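Local coordinates for F-BAR domain only protein 1 (PDB 5JP2) that may act at an early step of clathrin-mediated endocytosis, its mu homology domain binding a peptide of the endocytic protein Eps15, at residues Ile23-Asn28 / Val41-Asp46; Arg77-Leu82 / Gln134-Asp139. All blocks are in the same frame, centred on the assembly; numbering follows the deposited sequence.

From the N terminus, the chain passes through 23-28, turns and returns antiparallel through 41-46, so that contact 1 closes a beta hairpin with only 12 residues between its segments. Contact 2 opens after this hairpin is complete and brings 134-139 back to 77-82 across 51 intervening residues, which include the helix 106-119. The two contacts therefore follow in series, neither nested nor crossed. They meet in space, their centres about 9 Å apart, because strand 125-137 lies next to strand 39-52: Ile-43 N to Ala-135 O, at 2.7 Å, is a probable hydrogen bond. Both lie in one mixed sheet: contact 1 joins two of its inner strands, and contact 2 adds the edge strand 80-83.

Contact 1 (Ile23-Asn28 / Val41-Asp46); sequences ITEYIN and VKITGD
Three pairs, Thr-24 with Asp-46, Tyr-26 with Thr-44 and Asn-28 with Lys-42, each exchange two backbone hydrogen bonds, and the segment axes run antiparallel at 159°. Asn-28 N to Lys-42 O, 2.8 Å, is nearly straight at 177°. Between them lie the non-hydrogen-bonded pairs Glu-25 with Gly-45 and Ile-27 with Ile-43, where CA-H...O contacts add to the ladder; Gly-45 CA is 3.1 Å from Thr-24 O.

Apolar packing gathers on the Glu-25 and Ile-27 face. With CG1 of Ile-27 anti to the backbone N (chi1 -177°), its CD1 reaches Val-41 CG1 at 3.6 Å, while its CG1 lies 3.9 Å from Ile-43 CG1. The other branch of Ile-43, CG2, packs 3.7 Å from Glu-25 OE1. The buried carboxylate of Glu-25 is satisfied beyond the hairpin, OE2 being hydrogen-bonded to the hydroxyls of Ser-255 and Tyr-133.

Polar groups occupy the other face. A water bridges Thr-24 OG1 (2.6 Å), also bonded to Arg-274, and Asp-46 OD1, the latter link short and doubtful; Asp-46 OD2 salt-bridges Lys-132. Thr-24 also packs on an aromatic side chain of the bound peptide, placing this antiparallel beta hairpin of the mu homology domain at the peptide site.

Contact 2 (Arg77-Leu82 / Gln134-Asp139); sequences RVDHFL and QASSQD
This is a surface pairing of strands at the edge of the long mixed sheet, where Val-78 and Asp-79 lead into the outermost strand 80-83 against the end of strand 125-137. Asp-79 and His-80 both face Gln-134, which makes a classic beta bulge: the carbonyl O of Gln-134 takes the N-H of Asp-79 at 2.9 Å, in the carbonyl plane, and a weak second bond from His-80 N at 3.4 Å. Gln-134 N returns a bond to His-80 O at 3.2 Å.

Beyond the bulge, a side chain takes over from the backbone. With CG of Asp-79 anti to its carbonyl carbon (chi1 -63°), the carboxylate extends along the neighbouring strand, and OD2 accepts from Ser-136 N at 2.7 Å; the donor comes from above the carboxylate plane, 40° out of it. Ala-135 CB sits 3.3 Å from Arg-77 O, and Val-78 CG1 packs 3.6 Å from Gln-134 O. That same methyl also lies over one face of the Phe-81 ring, offset toward its rim.

Chemically, the edge is held chiefly by polar bonds: an aspartate carboxylate serves as a backbone-like acceptor just where regular pairing stops, and the negative charge would probably strengthen its grip on the amide.

Contact 1 (Ile23-Asn28 / Val41-Asp46)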
ATOM      1  N   ILE B  23      -5.584   3.596   5.295  1.00 42.73           N
ATOM      2  CA  ILE B  23      -5.635   2.471   4.377  1.00 25.69           C
ATOM      3  C   ILE B  23      -4.223   2.280   3.857  1.00 34.31           C
ATOM      4  O   ILE B  23      -3.678   3.179   3.216  1.00 32.43           O
ATOM      5  CB  ILE B  23      -6.622   2.724   3.229  1.00 26.89           C
ATOM      6  CG1 ILE B  23      -8.042   2.888   3.754  1.00 27.54           C
ATOM      7  CG2 ILE B  23      -6.576   1.622   2.223  1.00 35.19           C
ATOM      8  CD1 ILE B  23      -9.038   3.229   2.682  1.00 33.50           C
ATOM      9  N   THR B  24      -3.626   1.127   4.154  1.00 34.12           N
ATOM     10  CA  THR B  24      -2.254   0.806   3.794  1.00 23.07           C
ATOM     11  C   THR B  24      -2.252  -0.445   2.926  1.00 26.35           C
ATOM     12  O   THR B  24      -2.873  -1.441   3.281  1.00 37.11           O
ATOM     13  CB  THR B  24      -1.417   0.585   5.040  1.00 26.45           C
ATOM     14  OG1 THR B  24      -1.549   1.726   5.881  1.00 32.40           O
ATOM     15  CG2 THR B  24       0.021   0.412   4.689  1.00 29.45           C
ATOM     16  N   GLU B  25      -1.584  -0.387   1.781  1.00 26.37           N
ATOM     17  CA  GLU B  25      -1.606  -1.500   0.845  1.00 30.87           C
ATOM     18  C   GLU B  25      -0.208  -1.822   0.344  1.00 26.34           C
ATOM     19  O   GLU B  25       0.555  -0.920   0.021  1.00 31.10           O
ATOM     20  CB  GLU B  25      -2.538  -1.205  -0.328  1.00 24.41           C
ATOM     21  CG  GLU B  25      -3.974  -1.287   0.063  1.00 27.53           C
ATOM     22  CD  GLU B  25      -4.914  -1.156  -1.085  1.00 29.77           C
ATOM     23  OE1 GLU B  25      -4.453  -1.012  -2.216  1.00 34.99           O
ATOM     24  OE2 GLU B  25      -6.130  -1.176  -0.858  1.00 35.25           O
ATOM     25  N   TYR B  26       0.134  -3.105   0.320  1.00 29.65           N
ATOM     26  CA  TYR B  26       1.358  -3.592  -0.297  1.00 22.04           C
ATOM     27  C   TYR B  26       1.034  -4.419  -1.534  1.00 28.65           C
ATOM     28  O   TYR B  26       0.046  -5.147  -1.572  1.00 29.48           O
ATOM     29  CB  TYR B  26       2.183  -4.425   0.669  1.00 30.96           C
ATOM     30  CG  TYR B  26       2.749  -3.620   1.784  1.00 33.05           C
ATOM     31  CD1 TYR B  26       3.965  -2.981   1.653  1.00 38.21           C
ATOM     32  CD2 TYR B  26       2.059  -3.476   2.966  1.00 38.67           C
ATOM     33  CE1 TYR B  26       4.473  -2.228   2.681  1.00 51.68           C
ATOM     34  CE2 TYR B  26       2.557  -2.737   3.993  1.00 31.86           C
ATOM     35  CZ  TYR B  26       3.760  -2.112   3.852  1.00 42.55           C
ATOM     36  OH  TYR B  26       4.253  -1.376   4.899  1.00 56.75           O
ATOM     37  N   ILE B  27       1.866  -4.300  -2.559  1.00 29.69           N
ATOM     38  CA  ILE B  27       1.601  -4.988  -3.808  1.00 20.57           C
ATOM     39  C   ILE B  27       2.804  -5.832  -4.201  1.00 30.53           C
ATOM     40  O   ILE B  27       3.940  -5.350  -4.233  1.00 25.87           O
ATOM     41  CB  ILE B  27       1.197  -4.011  -4.932  1.00 24.93           C
ATOM     42  CG1 ILE B  27       0.870  -4.797  -6.201  1.00 26.19           C
ATOM     43  CG2 ILE B  27       2.246  -2.943  -5.159  1.00 32.86           C
ATOM     44  CD1 ILE B  27       0.153  -4.028  -7.248  1.00 29.93           C
ATOM     45  N   ASN B  28       2.544  -7.101  -4.475  1.00 31.24           N
ATOM     46  CA  ASN B  28       3.518  -8.016  -5.035  1.00 22.82           C
ATOM     47  C   ASN B  28       3.113  -8.298  -6.471  1.00 19.20           C
ATOM     48  O   ASN B  28       1.930  -8.413  -6.777  1.00 24.60           O
ATOM     49  CB  ASN B  28       3.582  -9.316  -4.241  1.00 30.84           C
ATOM     50  CG  ASN B  28       4.262  -9.156  -2.910  1.00 24.72           C
ATOM     51  OD1 ASN B  28       5.029  -8.235  -2.698  1.00 48.19           O
ATOM     52  ND2 ASN B  28       4.036 -10.097  -2.029  1.00 38.67           N
ATOM     53  N   VAL B  41      -0.596 -10.509  -9.842  1.00 24.98           N
ATOM     54  CA  VAL B  41      -0.623  -9.419  -8.875  1.00 27.09           C
ATOM     55  C   VAL B  41      -1.303  -9.870  -7.580  1.00 27.22           C
ATOM     56  O   VAL B  41      -2.376 -10.477  -7.617  1.00 35.00           O
ATOM     57  CB  VAL B  41      -1.334  -8.188  -9.462  1.00 27.86           C
ATOM     58  CG1 VAL B  41      -1.420  -7.095  -8.423  1.00 26.88           C
ATOM     59  CG2 VAL B  41      -0.594  -7.695 -10.663  1.00 21.89           C
ATOM     60  N   LYS B  42      -0.691  -9.548  -6.439  1.00 28.55           N
ATOM     61  CA  LYS B  42      -1.301  -9.723  -5.121  1.00 27.11           C
ATOM     62  C   LYS B  42      -1.188  -8.442  -4.294  1.00 26.12           C
ATOM     63  O   LYS B  42      -0.084  -7.987  -3.986  1.00 32.60           O
ATOM     64  CB  LYS B  42      -0.663 -10.882  -4.349  1.00 29.85           C
ATOM     65  CG  LYS B  42      -1.421 -11.198  -3.059  1.00 36.81           C
ATOM     66  CD  LYS B  42      -0.830 -12.338  -2.260  1.00 32.34           C
ATOM     67  CE  LYS B  42       0.440 -11.926  -1.570  1.00 36.28           C
ATOM     68  NZ  LYS B  42       0.788 -12.830  -0.458  1.00 50.60           N
ATOM     69  N   ILE B  43      -2.323  -7.884  -3.899  1.00 27.92           N
ATOM     70  CA  ILE B  43      -2.368  -6.718  -3.026  1.00 31.02           C
ATOM     71  C   ILE B  43      -2.816  -7.149  -1.641  1.00 31.95           C
ATOM     72  O   ILE B  43      -3.794  -7.883  -1.498  1.00 35.54           O
ATOM     73  CB  ILE B  43      -3.299  -5.635  -3.590  1.00 30.53           C
ATOM     74  CG1 ILE B  43      -2.809  -5.191  -4.962  1.00 37.27           C
ATOM     75  CG2 ILE B  43      -3.352  -4.467  -2.652  1.00 38.05           C
ATOM     76  CD1 ILE B  43      -3.842  -4.517  -5.758  1.00 24.60           C
ATOM     77  N   THR B  44      -2.111  -6.680  -0.627  1.00 34.15           N
ATOM     78  CA  THR B  44      -2.451  -6.935   0.758  1.00 37.92           C
ATOM     79  C   THR B  44      -2.676  -5.612   1.477  1.00 30.76           C
ATOM     80  O   THR B  44      -1.844  -4.709   1.412  1.00 32.00           O
ATOM     81  CB  THR B  44      -1.349  -7.719   1.428  1.00 35.32           C
ATOM     82  OG1 THR B  44      -1.152  -8.927   0.692  1.00 40.03           O
ATOM     83  CG2 THR B  44      -1.765  -8.068   2.817  1.00 33.24           C
ATOM     84  N   GLY B  45      -3.808  -5.494   2.147  1.00 28.97           N
ATOM     85  CA  GLY B  45      -4.174  -4.217   2.716  1.00 30.45           C
ATOM     86  C   GLY B  45      -4.532  -4.303   4.177  1.00 31.35           C
ATOM     87  O   GLY B  45      -4.895  -5.359   4.691  1.00 29.05           O
ATOM     88  N   ASP B  46      -4.478  -3.141   4.822  1.00 28.46           N
ATOM     89  CA  ASP B  46      -4.781  -2.987   6.232  1.00 25.83           C
ATOM     90  C   ASP B  46      -5.589  -1.713   6.446  1.00 29.21           C
ATOM     91  O   ASP B  46      -5.231  -0.660   5.927  1.00 31.76           O
ATOM     92  CB  ASP B  46      -3.506  -2.936   7.057  1.00 33.59           C
ATOM     93  CG  ASP B  46      -3.737  -2.342   8.422  1.00 61.01           C
ATOM     94  OD1 ASP B  46      -3.479  -1.134   8.578  1.00 93.15           O
ATOM     95  OD2 ASP B  46      -4.183  -3.061   9.340  1.00 80.17           O
TER
HETATM   96  O   HOH W   1      -3.372   1.177   7.578  1.00 39.27           O

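Contact 2 (Arg77-Leu82 / Gln134-Asp139)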
ATOM      1  N   ARG B  77     -13.264  -5.305  -5.936  1.00 48.75           N
ATOM      2  CA  ARG B  77     -11.953  -5.826  -6.292  1.00 44.32           C
ATOM      3  C   ARG B  77     -11.283  -6.604  -5.170  1.00 48.27           C
ATOM      4  O   ARG B  77     -10.205  -7.153  -5.385  1.00 59.77           O
ATOM      5  CB  ARG B  77     -11.016  -4.697  -6.731  1.00 85.50           C
ATOM      6  CG  ARG B  77     -11.282  -4.128  -8.119  1.00 90.25           C
ATOM      7  CD  ARG B  77     -10.188  -3.147  -8.499  1.00 82.91           C
ATOM      8  NE  ARG B  77     -10.319  -2.630  -9.855  1.00 90.71           N
ATOM      9  CZ  ARG B  77      -9.309  -2.116 -10.551  1.00109.45           C
ATOM     10  NH1 ARG B  77      -8.091  -2.063 -10.021  1.00 82.76           N
ATOM     11  NH2 ARG B  77      -9.509  -1.665 -11.780  1.00114.20           N
ATOM     12  N   VAL B  78     -11.871  -6.668  -3.993  1.00 42.46           N
ATOM     13  CA  VAL B  78     -11.257  -7.350  -2.864  1.00 39.01           C
ATOM     14  C   VAL B  78     -11.729  -8.793  -2.816  1.00 38.28           C
ATOM     15  O   VAL B  78     -12.923  -9.075  -2.918  1.00 46.80           O
ATOM     16  CB  VAL B  78     -11.556  -6.622  -1.548  1.00 42.84           C
ATOM     17  CG1 VAL B  78     -10.940  -7.367  -0.385  1.00 48.07           C
ATOM     18  CG2 VAL B  78     -10.990  -5.243  -1.615  1.00 36.77           C
ATOM     19  N   ASP B  79     -10.781  -9.710  -2.699  1.00 42.43           N
ATOM     20  CA  ASP B  79     -11.108 -11.127  -2.681  1.00 51.61           C
ATOM     21  C   ASP B  79     -11.531 -11.609  -1.298  1.00 50.92           C
ATOM     22  O   ASP B  79     -12.377 -12.499  -1.195  1.00 49.95           O
ATOM     23  CB  ASP B  79      -9.915 -11.942  -3.184  1.00 42.31           C
ATOM     24  CG  ASP B  79      -9.562 -11.639  -4.626  1.00 40.55           C
ATOM     25  OD1 ASP B  79     -10.442 -11.200  -5.398  1.00 44.57           O
ATOM     26  OD2 ASP B  79      -8.393 -11.854  -4.993  1.00 52.49           O
ATOM     27  N   HIS B  80     -10.960 -11.056  -0.226  1.00 53.58           N
ATOM     28  CA  HIS B  80     -11.129 -11.637   1.100  1.00 54.50           C
ATOM     29  C   HIS B  80     -10.937 -10.595   2.196  1.00 67.62           C
ATOM     30  O   HIS B  80     -10.060  -9.737   2.098  1.00 59.41           O
ATOM     31  CB  HIS B  80     -10.143 -12.789   1.300  1.00 67.34           C
ATOM     32  CG  HIS B  80     -10.393 -13.591   2.536  1.00 84.57           C
ATOM     33  ND1 HIS B  80     -11.644 -14.055   2.880  1.00100.38           N
ATOM     34  CD2 HIS B  80      -9.552 -14.019   3.506  1.00 90.23           C
ATOM     35  CE1 HIS B  80     -11.564 -14.732   4.011  1.00 94.30           C
ATOM     36  NE2 HIS B  80     -10.306 -14.724   4.412  1.00103.74           N
ATOM     37  N   PHE B  81     -11.738 -10.705   3.256  1.00 66.67           N
ATOM     38  CA  PHE B  81     -11.717  -9.796   4.397  1.00 40.55           C
ATOM     39  C   PHE B  81     -11.510 -10.558   5.693  1.00 39.08           C
ATOM     40  O   PHE B  81     -12.103 -11.616   5.894  1.00 63.76           O
ATOM     41  CB  PHE B  81     -13.025  -9.042   4.546  1.00 42.81           C
ATOM     42  CG  PHE B  81     -13.383  -8.201   3.384  1.00 46.93           C
ATOM     43  CD1 PHE B  81     -12.956  -6.894   3.308  1.00 50.50           C
ATOM     44  CD2 PHE B  81     -14.188  -8.701   2.382  1.00 70.95           C
ATOM     45  CE1 PHE B  81     -13.305  -6.102   2.238  1.00 62.52           C
ATOM     46  CE2 PHE B  81     -14.541  -7.918   1.310  1.00 68.71           C
ATOM     47  CZ  PHE B  81     -14.103  -6.614   1.237  1.00 62.31           C
ATOM     48  N   LEU B  82     -10.708  -9.991   6.592  1.00 34.95           N
ATOM     49  CA  LEU B  82     -10.576 -10.485   7.960  1.00 29.36           C
ATOM     50  C   LEU B  82     -10.849  -9.360   8.943  1.00 32.41           C
ATOM     51  O   LEU B  82      -9.924  -8.682   9.401  1.00 31.61           O
ATOM     52  CB  LEU B  82      -9.205 -11.092   8.221  1.00 37.16           C
ATOM     53  CG  LEU B  82      -9.005 -12.485   7.640  1.00 78.13           C
ATOM     54  CD1 LEU B  82      -7.614 -12.994   7.958  1.00111.27           C
ATOM     55  CD2 LEU B  82     -10.062 -13.421   8.188  1.00 87.20           C
ATOM     56  N   GLN B 134      -7.194  -8.842   1.006  1.00 38.93           N
ATOM     57  CA  GLN B 134      -6.329  -9.401  -0.020  1.00 37.75           C
ATOM     58  C   GLN B 134      -7.013  -9.291  -1.366  1.00 33.32           C
ATOM     59  O   GLN B 134      -8.222  -9.479  -1.461  1.00 37.73           O
ATOM     60  CB  GLN B 134      -6.031 -10.864   0.284  1.00 49.61           C
ATOM     61  CG  GLN B 134      -4.687 -11.350  -0.117  1.00 51.76           C
ATOM     62  CD  GLN B 134      -4.464 -12.765   0.335  1.00 68.09           C
ATOM     63  OE1 GLN B 134      -5.417 -13.497   0.595  1.00 81.68           O
ATOM     64  NE2 GLN B 134      -3.205 -13.162   0.444  1.00 78.61           N
ATOM     65  N   ALA B 135      -6.242  -8.981  -2.400  1.00 44.36           N
ATOM     66  CA  ALA B 135      -6.763  -8.956  -3.759  1.00 38.32           C
ATOM     67  C   ALA B 135      -5.720  -9.519  -4.706  1.00 36.96           C
ATOM     68  O   ALA B 135      -4.553  -9.132  -4.637  1.00 45.02           O
ATOM     69  CB  ALA B 135      -7.152  -7.540  -4.181  1.00 38.20           C
ATOM     70  N   SER B 136      -6.141 -10.436  -5.572  1.00 37.64           N
ATOM     71  CA  SER B 136      -5.254 -11.135  -6.490  1.00 34.20           C
ATOM     72  C   SER B 136      -5.798 -11.046  -7.897  1.00 37.93           C
ATOM     73  O   SER B 136      -7.012 -11.054  -8.099  1.00 44.76           O
ATOM     74  CB  SER B 136      -5.103 -12.605  -6.130  1.00 45.76           C
ATOM     75  OG  SER B 136      -4.567 -12.772  -4.838  1.00 55.22           O
ATOM     76  N   SER B 137      -4.899 -10.968  -8.870  1.00 33.23           N
ATOM     77  CA  SER B 137      -5.335 -10.942 -10.254  1.00 34.37           C
ATOM     78  C   SER B 137      -4.226 -11.465 -11.152  1.00 32.81           C
ATOM     79  O   SER B 137      -3.049 -11.419 -10.798  1.00 41.67           O
ATOM     80  CB  SER B 137      -5.751  -9.541 -10.686  1.00 35.35           C
ATOM     81  OG  SER B 137      -6.757  -9.616 -11.673  1.00 49.87           O
ATOM     82  N   GLN B 138      -4.622 -12.039 -12.281  1.00 44.23           N
ATOM     83  CA  GLN B 138      -3.718 -12.296 -13.392  1.00 41.12           C
ATOM     84  C   GLN B 138      -3.860 -11.244 -14.482  1.00 50.07           C
ATOM     85  O   GLN B 138      -3.252 -11.369 -15.543  1.00 56.34           O
ATOM     86  CB  GLN B 138      -3.960 -13.691 -13.958  1.00 57.23           C
ATOM     87  CG  GLN B 138      -3.668 -14.792 -12.962  1.00 60.12           C
ATOM     88  CD  GLN B 138      -3.836 -16.172 -13.547  1.00 79.03           C
ATOM     89  OE1 GLN B 138      -4.422 -16.339 -14.615  1.00 91.35           O
ATOM     90  NE2 GLN B 138      -3.313 -17.176 -12.854  1.00 75.43           N
ATOM     91  N   ASP B 139      -4.683 -10.231 -14.244  1.00 62.15           N
ATOM     92  CA  ASP B 139      -4.917  -9.162 -15.200  1.00 56.16           C
ATOM     93  C   ASP B 139      -3.926  -8.037 -14.929  1.00 58.47           C
ATOM     94  O   ASP B 139      -3.979  -7.429 -13.858  1.00 68.16           O
ATOM     95  CB  ASP B 139      -6.343  -8.656 -15.057  1.00 53.59           C
ATOM     96  CG  ASP B 139      -6.744  -7.714 -16.155  1.00 79.18           C
ATOM     97  OD1 ASP B 139      -5.868  -7.172 -16.856  1.00101.87           O
ATOM     98  OD2 ASP B 139      -7.959  -7.500 -16.313  1.00 88.73           O
TER